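Histidine acid phosphatase (Hafnia alvei, PDB 4ARU) belongs to branch 2 of the histidine phosphatase superfamily, whose members combine an alpha/beta core with a smaller, mainly helical region. Local coordinates at residues A[37-42]-A[225-230]; A[219-224]-A[248-253]; A[322-327]-A[354-359]. All coordinates share one frame; numbering follows the deposited sequence.

Contact 1 of 3, residues A[37-42]-A[225-230]; sequences HQWPEW and LLEHAQ
Glu-227 reaches out from helix 213-229 into an angle of the 37-42 loop, where Trp-39, Pro-40 and Trp-42 receive it. Its CG stands anti to the carbonyl carbon, beside the backbone N (chi1 -70°), and beyond CG the chain runs extended. CG passes CZ2 of the Trp-42 indole at 4.0 Å. The next carbon, CD, faces CG of Pro-40. At the tip OE2 meets the same Pro-40 CG at 3.5 Å and comes in at the edge of the Trp-39 ring, near its plane, with the carboxylate turned 66° against the indole. OE2 also accepts a 2.6 Å bond from a water, and this water takes the N-H of Trp-42 NE1 at 2.9 Å, so the link from carboxylate to indole is indirect. OE1 is held by the backbone N of Ala-236. In this part of the histidine phosphatase fold the loop lies close to the family's RHGxRxP signature: Trp-42 also rests on Pro-24 of that sequence, and Leu-226 on Arg-22. The far rim of the Trp-42 indole meets the helix edge-on, with CH2 3.5 Å from the backbone O of Leu-226 and 4.0 Å from Leu-226 CB. Gln-230 slides past the indole in the opposite direction, its CB beside CH2 and its CG 3.6 Å from Trp-42 CZ3. Bent at chi2 (63°), Gln-230 keeps its amide beside the indole rim, and its OE1 bonds to Thr-50 OG1.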
loop_
_atom_site.group_PDB
_atom_site.type_symbol
_atom_site.label_atom_id
_atom_site.label_comp_id
_atom_site.label_asym_id
_atom_site.label_seq_id
_atom_site.Cartn_x
_atom_site.Cartn_y
_atom_site.Cartn_z
ATOM N N HIS A 37 -21.370 -11.849 16.781
ATOM C CA HIS A 37 -20.610 -13.030 16.360
ATOM C C HIS A 37 -19.222 -12.965 16.915
ATOM O O HIS A 37 -18.831 -11.932 17.440
ATOM C CB HIS A 37 -20.537 -13.083 14.860
ATOM C CG HIS A 37 -21.868 -13.021 14.211
ATOM N ND1 HIS A 37 -22.916 -13.814 14.623
ATOM C CD2 HIS A 37 -22.348 -12.225 13.237
ATOM C CE1 HIS A 37 -23.980 -13.541 13.891
ATOM N NE2 HIS A 37 -23.666 -12.578 13.051
ATOM N N GLN A 38 -18.513 -14.079 16.901
ATOM C CA GLN A 38 -17.150 -14.102 17.426
ATOM C C GLN A 38 -16.181 -13.994 16.272
ATOM O O GLN A 38 -16.299 -14.742 15.303
ATOM C CB GLN A 38 -16.893 -15.402 18.184
ATOM C CG GLN A 38 -17.928 -15.667 19.263
ATOM C CD GLN A 38 -18.285 -14.446 20.128
ATOM O OE1 GLN A 38 -19.461 -14.010 20.188
ATOM N NE2 GLN A 38 -17.287 -13.898 20.814
ATOM N N TRP A 39 -15.225 -13.077 16.392
ATOM C CA TRP A 39 -14.193 -12.983 15.412
ATOM C C TRP A 39 -13.306 -14.249 15.385
ATOM O O TRP A 39 -12.943 -14.763 16.429
ATOM C CB TRP A 39 -13.338 -11.736 15.671
ATOM C CG TRP A 39 -14.060 -10.446 15.392
ATOM C CD1 TRP A 39 -14.721 -9.656 16.311
ATOM C CD2 TRP A 39 -14.130 -9.770 14.146
ATOM N NE1 TRP A 39 -15.208 -8.534 15.673
ATOM C CE2 TRP A 39 -14.890 -8.593 14.343
ATOM C CE3 TRP A 39 -13.675 -10.062 12.860
ATOM C CZ2 TRP A 39 -15.144 -7.702 13.311
ATOM C CZ3 TRP A 39 -13.949 -9.197 11.838
ATOM C CH2 TRP A 39 -14.660 -8.005 12.064
ATOM N N PRO A 40 -12.964 -14.707 14.186
ATOM C CA PRO A 40 -12.205 -15.965 14.101
ATOM C C PRO A 40 -10.757 -15.769 14.587
ATOM O O PRO A 40 -10.176 -14.687 14.424
ATOM C CB PRO A 40 -12.290 -16.317 12.609
ATOM C CG PRO A 40 -12.584 -15.051 11.925
ATOM C CD PRO A 40 -13.512 -14.330 12.872
ATOM N N GLU A 41 -10.191 -16.795 15.188
ATOM C CA GLU A 41 -8.799 -16.730 15.640
ATOM C C GLU A 41 -7.855 -16.923 14.468
ATOM O O GLU A 41 -8.022 -17.850 13.659
ATOM C CB GLU A 41 -8.499 -17.727 16.768
ATOM C CG GLU A 41 -8.821 -17.198 18.181
ATOM C CD GLU A 41 -7.862 -16.085 18.662
ATOM O OE1 GLU A 41 -8.087 -14.873 18.354
ATOM O OE2 GLU A 41 -6.874 -16.413 19.381
ATOM N N TRP A 42 -6.840 -16.051 14.390
ATOM C CA TRP A 42 -5.778 -16.163 13.385
ATOM C C TRP A 42 -4.653 -17.065 13.897
ATOM O O TRP A 42 -4.507 -17.281 15.108
ATOM C CB TRP A 42 -5.245 -14.770 13.044
ATOM C CG TRP A 42 -6.180 -14.069 12.142
ATOM C CD1 TRP A 42 -7.434 -13.563 12.451
ATOM C CD2 TRP A 42 -5.983 -13.800 10.767
ATOM N NE1 TRP A 42 -8.006 -13.008 11.345
ATOM C CE2 TRP A 42 -7.142 -13.146 10.291
ATOM C CE3 TRP A 42 -4.936 -14.024 9.886
ATOM C CZ2 TRP A 42 -7.268 -12.737 8.969
ATOM C CZ3 TRP A 42 -5.074 -13.626 8.568
ATOM C CH2 TRP A 42 -6.224 -13.014 8.122
ATOM N N LEU A 225 -11.474 -8.809 3.996
ATOM C CA LEU A 225 -10.685 -9.099 2.812
ATOM C C LEU A 225 -9.473 -9.968 3.194
ATOM O O LEU A 225 -9.087 -10.886 2.467
ATOM C CB LEU A 225 -10.213 -7.795 2.196
ATOM C CG LEU A 225 -9.469 -8.006 0.863
ATOM C CD1 LEU A 225 -10.023 -7.059 -0.156
ATOM C CD2 LEU A 225 -7.975 -7.892 0.972
ATOM N N LEU A 226 -8.859 -9.627 4.317
ATOM C CA LEU A 226 -7.725 -10.413 4.814
ATOM C C LEU A 226 -8.122 -11.843 5.147
ATOM O O LEU A 226 -7.411 -12.772 4.811
ATOM C CB LEU A 226 -7.016 -9.756 5.993
ATOM C CG LEU A 226 -6.299 -8.442 5.702
ATOM C CD1 LEU A 226 -5.880 -7.665 6.967
ATOM C CD2 LEU A 226 -5.074 -8.715 4.865
ATOM N N GLU A 227 -9.285 -12.025 5.767
ATOM C CA GLU A 227 -9.775 -13.365 6.081
ATOM C C GLU A 227 -9.914 -14.186 4.783
ATOM O O GLU A 227 -9.573 -15.347 4.709
ATOM C CB GLU A 227 -11.145 -13.310 6.733
ATOM C CG GLU A 227 -11.154 -12.728 8.159
ATOM C CD GLU A 227 -12.550 -12.541 8.710
ATOM O OE1 GLU A 227 -13.505 -12.777 7.951
ATOM O OE2 GLU A 227 -12.697 -12.184 9.907
ATOM N N HIS A 228 -10.456 -13.525 3.772
ATOM C CA HIS A 228 -10.645 -14.146 2.481
ATOM C C HIS A 228 -9.337 -14.511 1.783
ATOM O O HIS A 228 -9.162 -15.612 1.263
ATOM C CB HIS A 228 -11.507 -13.237 1.612
ATOM C CG HIS A 228 -11.964 -13.863 0.327
ATOM N ND1 HIS A 228 -13.050 -14.710 0.248
ATOM C CD2 HIS A 228 -11.473 -13.753 -0.931
ATOM C CE1 HIS A 228 -13.231 -15.060 -1.024
ATOM N NE2 HIS A 228 -12.266 -14.526 -1.746
ATOM N N ALA A 229 -8.411 -13.575 1.842
ATOM C CA ALA A 229 -7.089 -13.791 1.265
ATOM C C ALA A 229 -6.283 -14.865 1.997
ATOM O O ALA A 229 -5.456 -15.539 1.382
ATOM C CB ALA A 229 -6.338 -12.496 1.300
ATOM N N GLN A 230 -6.593 -15.070 3.278
ATOM C CA GLN A 230 -5.997 -16.073 4.143
ATOM C C GLN A 230 -6.646 -17.445 3.934
ATOM O O GLN A 230 -6.183 -18.480 4.463
ATOM C CB GLN A 230 -6.133 -15.591 5.596
ATOM C CG GLN A 230 -5.655 -16.571 6.654
ATOM C CD GLN A 230 -4.174 -16.881 6.576
ATOM O OE1 GLN A 230 -3.424 -16.175 5.940
ATOM N NE2 GLN A 230 -3.751 -17.930 7.266
HETATM O O HOH W 1 -10.592 -11.706 11.441
#

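Contact 2 of 3, residues A[219-224]-A[248-253]; sequences TLAEIF and SLLKLH
Glu-222, held through OE2 in a salt bridge to Arg-18 NH1, turns its other oxygen to His-253: OE1 sits over one face of the imidazole, offset toward the rim and 3.3 Å from His-253 NE2, at an angle too poor for a hydrogen bond. The carboxylate and ring planes are 25° apart. With CG anti to the backbone N (chi1 176°), a bend at the next bond carries the carboxylate across the ring, and Glu-222 CB lies 3.7 Å from His-253 ND1. The imidazole is fixed in turn by a hydrogen bond from ND1 to Ser-218 OG, one turn earlier on the glutamate's own helix. Asp-328 brings a second carboxylate close to OE1, so Arg-18 probably offsets a local gathering of negative charge. Beside this polar pair the helices touch through Ala-221, whose CB presses against the backbone O of Leu-249 at 3.4 Å and meets Leu-249 CB at 4.1 Å. The axes of the two short segments come within 8.1 Å, consistent with so small a side chain at the crossing. Leu-250 reaches both residues, CD2 near Ala-221 O and CD1 4.1 Å from Glu-222 OE1. On the other flank Leu-249 CD1 approaches Phe-224 CD2 obliquely; Met-168 and Val-171 of helix 162-172 also pack on that phenylalanine. The arrangement is a close, alanine-centred crossing, -125° between the short segments, of helices consecutive in the chain, its polar end joined to the arginine that begins the RHGxRxP signature of histidine phosphatases.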
loop_
_atom_site.group_PDB
_atom_site.type_symbol
_atom_site.label_atom_id
_atom_site.label_comp_id
_atom_site.label_asym_id
_atom_site.label_seq_id
_atom_site.Cartn_x
_atom_site.Cartn_y
_atom_site.Cartn_z
ATOM N N THR A 219 -11.757 -0.412 8.655
ATOM C CA THR A 219 -10.922 -1.402 9.300
ATOM C C THR A 219 -11.564 -2.792 9.187
ATOM O O THR A 219 -10.884 -3.754 8.829
ATOM C CB THR A 219 -10.782 -1.064 10.775
ATOM O OG1 THR A 219 -10.110 0.195 10.889
ATOM C CG2 THR A 219 -10.004 -2.098 11.505
ATOM N N LEU A 220 -12.861 -2.893 9.446
ATOM C CA LEU A 220 -13.560 -4.172 9.423
ATOM C C LEU A 220 -13.544 -4.707 8.018
ATOM O O LEU A 220 -13.362 -5.943 7.823
ATOM C CB LEU A 220 -14.948 -4.049 9.979
ATOM C CG LEU A 220 -15.007 -3.487 11.420
ATOM C CD1 LEU A 220 -16.450 -3.413 11.874
ATOM C CD2 LEU A 220 -14.104 -4.278 12.360
ATOM N N ALA A 221 -13.812 -3.853 7.029
ATOM C CA ALA A 221 -13.850 -4.324 5.657
ATOM C C ALA A 221 -12.520 -4.910 5.211
ATOM O O ALA A 221 -12.494 -5.944 4.542
ATOM C CB ALA A 221 -14.246 -3.195 4.700
ATOM N N GLU A 222 -11.435 -4.261 5.602
ATOM C CA GLU A 222 -10.120 -4.794 5.302
ATOM C C GLU A 222 -9.869 -6.129 6.024
ATOM O O GLU A 222 -9.257 -7.060 5.443
ATOM C CB GLU A 222 -9.044 -3.733 5.618
ATOM C CG GLU A 222 -7.636 -4.202 5.445
ATOM C CD GLU A 222 -7.196 -4.382 4.004
ATOM O OE1 GLU A 222 -7.874 -3.858 3.057
ATOM O OE2 GLU A 222 -6.164 -5.060 3.798
ATOM N N ILE A 223 -10.346 -6.254 7.253
ATOM C CA ILE A 223 -10.194 -7.533 7.950
ATOM C C ILE A 223 -10.927 -8.650 7.186
ATOM O O ILE A 223 -10.410 -9.763 7.050
ATOM C CB ILE A 223 -10.613 -7.456 9.439
ATOM C CG1 ILE A 223 -9.587 -6.561 10.152
ATOM C CG2 ILE A 223 -10.797 -8.862 10.018
ATOM C CD1 ILE A 223 -10.007 -6.157 11.538
ATOM N N PHE A 224 -12.143 -8.401 6.683
ATOM C CA PHE A 224 -12.834 -9.421 5.926
ATOM C C PHE A 224 -12.032 -9.801 4.682
ATOM O O PHE A 224 -11.928 -10.972 4.357
ATOM C CB PHE A 224 -14.225 -8.940 5.510
ATOM C CG PHE A 224 -15.145 -8.599 6.658
ATOM C CD1 PHE A 224 -15.100 -9.237 7.886
ATOM C CD2 PHE A 224 -16.105 -7.639 6.476
ATOM C CE1 PHE A 224 -15.982 -8.906 8.911
ATOM C CE2 PHE A 224 -17.001 -7.299 7.502
ATOM C CZ PHE A 224 -16.933 -7.921 8.708
ATOM N N SER A 248 -18.811 -2.726 -2.269
ATOM C CA SER A 248 -19.486 -1.745 -1.440
ATOM C C SER A 248 -18.785 -1.630 -0.093
ATOM O O SER A 248 -18.567 -0.529 0.413
ATOM C CB SER A 248 -20.957 -2.161 -1.262
ATOM O OG SER A 248 -21.605 -1.273 -0.346
ATOM N N LEU A 249 -18.369 -2.737 0.503
ATOM C CA LEU A 249 -17.662 -2.654 1.782
ATOM C C LEU A 249 -16.279 -2.013 1.640
ATOM O O LEU A 249 -15.853 -1.152 2.440
ATOM C CB LEU A 249 -17.508 -4.042 2.376
ATOM C CG LEU A 249 -18.795 -4.767 2.737
ATOM C CD1 LEU A 249 -18.563 -6.261 3.075
ATOM C CD2 LEU A 249 -19.528 -4.025 3.867
ATOM N N LEU A 250 -15.547 -2.390 0.596
ATOM C CA LEU A 250 -14.190 -1.842 0.437
ATOM C C LEU A 250 -14.227 -0.386 -0.013
ATOM O O LEU A 250 -13.254 0.308 0.201
ATOM C CB LEU A 250 -13.352 -2.729 -0.519
ATOM C CG LEU A 250 -12.519 -3.844 0.178
ATOM C CD1 LEU A 250 -11.463 -3.348 1.187
ATOM C CD2 LEU A 250 -13.442 -4.862 0.811
ATOM N N LYS A 251 -15.354 0.082 -0.533
ATOM C CA LYS A 251 -15.526 1.506 -0.841
ATOM C C LYS A 251 -15.244 2.345 0.403
ATOM O O LYS A 251 -14.589 3.394 0.356
ATOM C CB LYS A 251 -16.946 1.756 -1.340
ATOM C CG LYS A 251 -17.192 3.209 -1.682
ATOM C CD LYS A 251 -18.448 3.444 -2.509
ATOM C CE LYS A 251 -19.644 2.795 -1.918
ATOM N NZ LYS A 251 -20.845 3.256 -2.671
ATOM N N LEU A 252 -15.653 1.857 1.554
ATOM C CA LEU A 252 -15.432 2.573 2.806
ATOM C C LEU A 252 -13.960 2.614 3.157
ATOM O O LEU A 252 -13.443 3.618 3.630
ATOM C CB LEU A 252 -16.209 1.903 3.947
ATOM C CG LEU A 252 -17.735 1.945 3.780
ATOM C CD1 LEU A 252 -18.429 0.853 4.602
ATOM C CD2 LEU A 252 -18.271 3.299 4.184
ATOM N N HIS A 253 -13.265 1.500 2.935
ATOM C CA HIS A 253 -11.852 1.448 3.211
ATOM C C HIS A 253 -11.098 2.370 2.266
ATOM O O HIS A 253 -10.225 3.108 2.704
ATOM C CB HIS A 253 -11.420 -0.008 3.045
ATOM C CG HIS A 253 -9.946 -0.217 3.162
ATOM N ND1 HIS A 253 -9.295 -0.282 4.375
ATOM C CD2 HIS A 253 -9.002 -0.426 2.218
ATOM C CE1 HIS A 253 -8.006 -0.483 4.176
ATOM N NE2 HIS A 253 -7.805 -0.589 2.878
#

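Contact 3 of 3, residues A[322-327]-A[354-359]; sequences TLPGQP and MVYQTL
Tyr-356, at the end of strand 348-356, packs against a type II turn formed by Leu-323 to Gln-326, its ring in the groove between the side chains of Leu-323 and Gln-326. Leu-323 lays CB over one ring face, 4.0 Å from the centroid, and CD1 continues back along the ring toward Tyr-356 CG. Its other methyl, CD2, drops between the ring and Met-354, 3.8 Å from Met-354 CG. Gln-326 CB meets the CE2 corner of the ring obliquely at 3.6 Å. The ring gets there with CG in the crowded position between backbone N and carbonyl carbon (chi1 67°). Gly-325, at positive phi, leaves room for the CG2 methyl of Thr-358, and Pro-327 CD abuts Leu-359 CD2 at 4.1 Å. Three hydrogen bonds close the seam. Tyr-356 OH donates 2.7 Å to a lone pair of Pro-324 O. Leu-359 N, in the first turn of helix 359-363, gives its N-H to Gly-325 O at 2.9 Å. Gln-326 NE2 sends a nearly straight bond to Gln-357 O, 3.0 Å away and in the plane of both groups, while its OE1 accepts from Asp-328 N. All three cross-seam acceptors are backbone carbonyls, so the bonds tie the turn's main chain to where strand gives way to helix.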
loop_
_atom_site.group_PDB
_atom_site.type_symbol
_atom_site.label_atom_id
_atom_site.label_comp_id
_atom_site.label_asym_id
_atom_site.label_seq_id
_atom_site.Cartn_x
_atom_site.Cartn_y
_atom_site.Cartn_z
ATOM N N THR A 322 -8.272 2.138 -10.033
ATOM C CA THR A 322 -9.115 1.038 -9.542
ATOM C C THR A 322 -8.541 -0.234 -10.127
ATOM O O THR A 322 -8.069 -0.280 -11.269
ATOM C CB THR A 322 -10.625 1.168 -9.884
ATOM O OG1 THR A 322 -11.393 0.207 -9.140
ATOM C CG2 THR A 322 -10.917 0.910 -11.327
ATOM N N LEU A 323 -8.502 -1.272 -9.307
ATOM C CA LEU A 323 -7.869 -2.523 -9.721
ATOM C C LEU A 323 -8.898 -3.576 -10.125
ATOM O O LEU A 323 -9.661 -4.067 -9.284
ATOM C CB LEU A 323 -7.042 -3.044 -8.551
ATOM C CG LEU A 323 -6.011 -2.065 -8.010
ATOM C CD1 LEU A 323 -5.244 -2.729 -6.851
ATOM C CD2 LEU A 323 -5.021 -1.598 -9.078
ATOM N N PRO A 324 -8.910 -3.950 -11.422
ATOM C CA PRO A 324 -9.832 -5.019 -11.824
ATOM C C PRO A 324 -9.641 -6.281 -10.978
ATOM O O PRO A 324 -8.524 -6.720 -10.761
ATOM C CB PRO A 324 -9.452 -5.290 -13.292
ATOM C CG PRO A 324 -8.964 -3.969 -13.733
ATOM C CD PRO A 324 -8.192 -3.379 -12.580
ATOM N N GLY A 325 -10.738 -6.802 -10.466
ATOM C CA GLY A 325 -10.710 -8.014 -9.664
ATOM C C GLY A 325 -10.234 -7.890 -8.245
ATOM O O GLY A 325 -10.146 -8.863 -7.524
ATOM N N GLN A 326 -10.002 -6.663 -7.809
ATOM C CA GLN A 326 -9.426 -6.428 -6.466
ATOM C C GLN A 326 -10.067 -5.179 -5.852
ATOM O O GLN A 326 -9.667 -4.046 -6.189
ATOM C CB GLN A 326 -7.915 -6.307 -6.599
ATOM C CG GLN A 326 -7.179 -5.959 -5.315
ATOM C CD GLN A 326 -7.574 -6.865 -4.169
ATOM O OE1 GLN A 326 -8.404 -6.511 -3.327
ATOM N NE2 GLN A 326 -6.961 -8.038 -4.103
ATOM N N PRO A 327 -11.010 -5.367 -4.942
ATOM C CA PRO A 327 -11.714 -4.234 -4.372
ATOM C C PRO A 327 -10.884 -3.310 -3.477
ATOM O O PRO A 327 -11.249 -2.141 -3.375
ATOM C CB PRO A 327 -12.858 -4.869 -3.607
ATOM C CG PRO A 327 -12.487 -6.235 -3.340
ATOM C CD PRO A 327 -11.499 -6.648 -4.399
ATOM N N MET A 354 0.593 -0.323 -10.984
ATOM C CA MET A 354 0.161 -1.000 -9.766
ATOM C C MET A 354 0.053 -2.463 -10.096
ATOM O O MET A 354 -0.775 -2.821 -10.910
ATOM C CB MET A 354 -1.179 -0.467 -9.254
ATOM C CG MET A 354 -1.536 -0.906 -7.858
ATOM S SD MET A 354 -0.385 -0.224 -6.583
ATOM C CE MET A 354 -1.156 -1.249 -5.328
ATOM N N VAL A 355 0.854 -3.292 -9.428
ATOM C CA VAL A 355 0.890 -4.739 -9.727
ATOM C C VAL A 355 0.399 -5.482 -8.492
ATOM O O VAL A 355 0.766 -5.124 -7.367
ATOM C CB VAL A 355 2.323 -5.168 -10.091
ATOM C CG1 VAL A 355 2.418 -6.668 -10.386
ATOM C CG2 VAL A 355 2.800 -4.388 -11.312
ATOM N N TYR A 356 -0.486 -6.433 -8.693
ATOM C CA TYR A 356 -1.264 -7.020 -7.588
ATOM C C TYR A 356 -1.886 -8.338 -7.924
ATOM O O TYR A 356 -2.059 -8.671 -9.085
ATOM C CB TYR A 356 -2.364 -6.030 -7.191
ATOM C CG TYR A 356 -3.386 -5.891 -8.294
ATOM C CD1 TYR A 356 -3.152 -5.095 -9.408
ATOM C CD2 TYR A 356 -4.601 -6.621 -8.273
ATOM C CE1 TYR A 356 -4.086 -4.962 -10.400
ATOM C CE2 TYR A 356 -5.506 -6.537 -9.290
ATOM C CZ TYR A 356 -5.223 -5.719 -10.385
ATOM O OH TYR A 356 -6.121 -5.642 -11.406
ATOM N N GLN A 357 -2.201 -9.086 -6.870
ATOM C CA GLN A 357 -3.050 -10.231 -6.971
ATOM C C GLN A 357 -4.515 -9.815 -6.844
ATOM O O GLN A 357 -4.883 -9.059 -5.935
ATOM C CB GLN A 357 -2.700 -11.232 -5.891
ATOM C CG GLN A 357 -1.406 -11.982 -6.192
ATOM C CD GLN A 357 -0.575 -12.277 -4.961
ATOM O OE1 GLN A 357 -0.212 -11.356 -4.205
ATOM N NE2 GLN A 357 -0.129 -13.511 -4.850
ATOM N N THR A 358 -5.324 -10.334 -7.747
ATOM C CA THR A 358 -6.771 -10.218 -7.620
ATOM C C THR A 358 -7.244 -10.889 -6.360
ATOM O O THR A 358 -6.539 -11.690 -5.730
ATOM C CB THR A 358 -7.529 -10.801 -8.811
ATOM O OG1 THR A 358 -7.382 -12.225 -8.817
ATOM C CG2 THR A 358 -7.091 -10.235 -10.124
ATOM N N LEU A 359 -8.448 -10.562 -5.938
ATOM C CA LEU A 359 -9.017 -11.202 -4.777
ATOM C C LEU A 359 -9.057 -12.735 -4.924
ATOM O O LEU A 359 -8.712 -13.461 -3.973
ATOM C CB LEU A 359 -10.422 -10.641 -4.438
ATOM C CG LEU A 359 -10.933 -10.973 -3.020
ATOM C CD1 LEU A 359 -9.980 -10.577 -1.907
ATOM C CD2 LEU A 359 -12.329 -10.337 -2.864
#

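In the fold
Helix 213-229 ties the set together: contacts 1 and 2 use successive parts of it, with centres 13 Å apart, and contact 3 touches it through Leu-225 and His-228. Along the chain the segments of contacts 1 and 2 alternate, whereas contact 3 follows after both. The centres of contacts 1 and 3 are 20 Å apart, those of 2 and 3 15 Å. Leu-225 bridges them, packing on Leu-250, Gln-326, Pro-327 and Leu-359, while Trp-39 of contact 1 reaches Leu-220, Ile-223 and Phe-224 of the contact 2 helix. The helix thus connects the 37-42 loop and helix 243-262 to the end of a strand of the central mixed sheet.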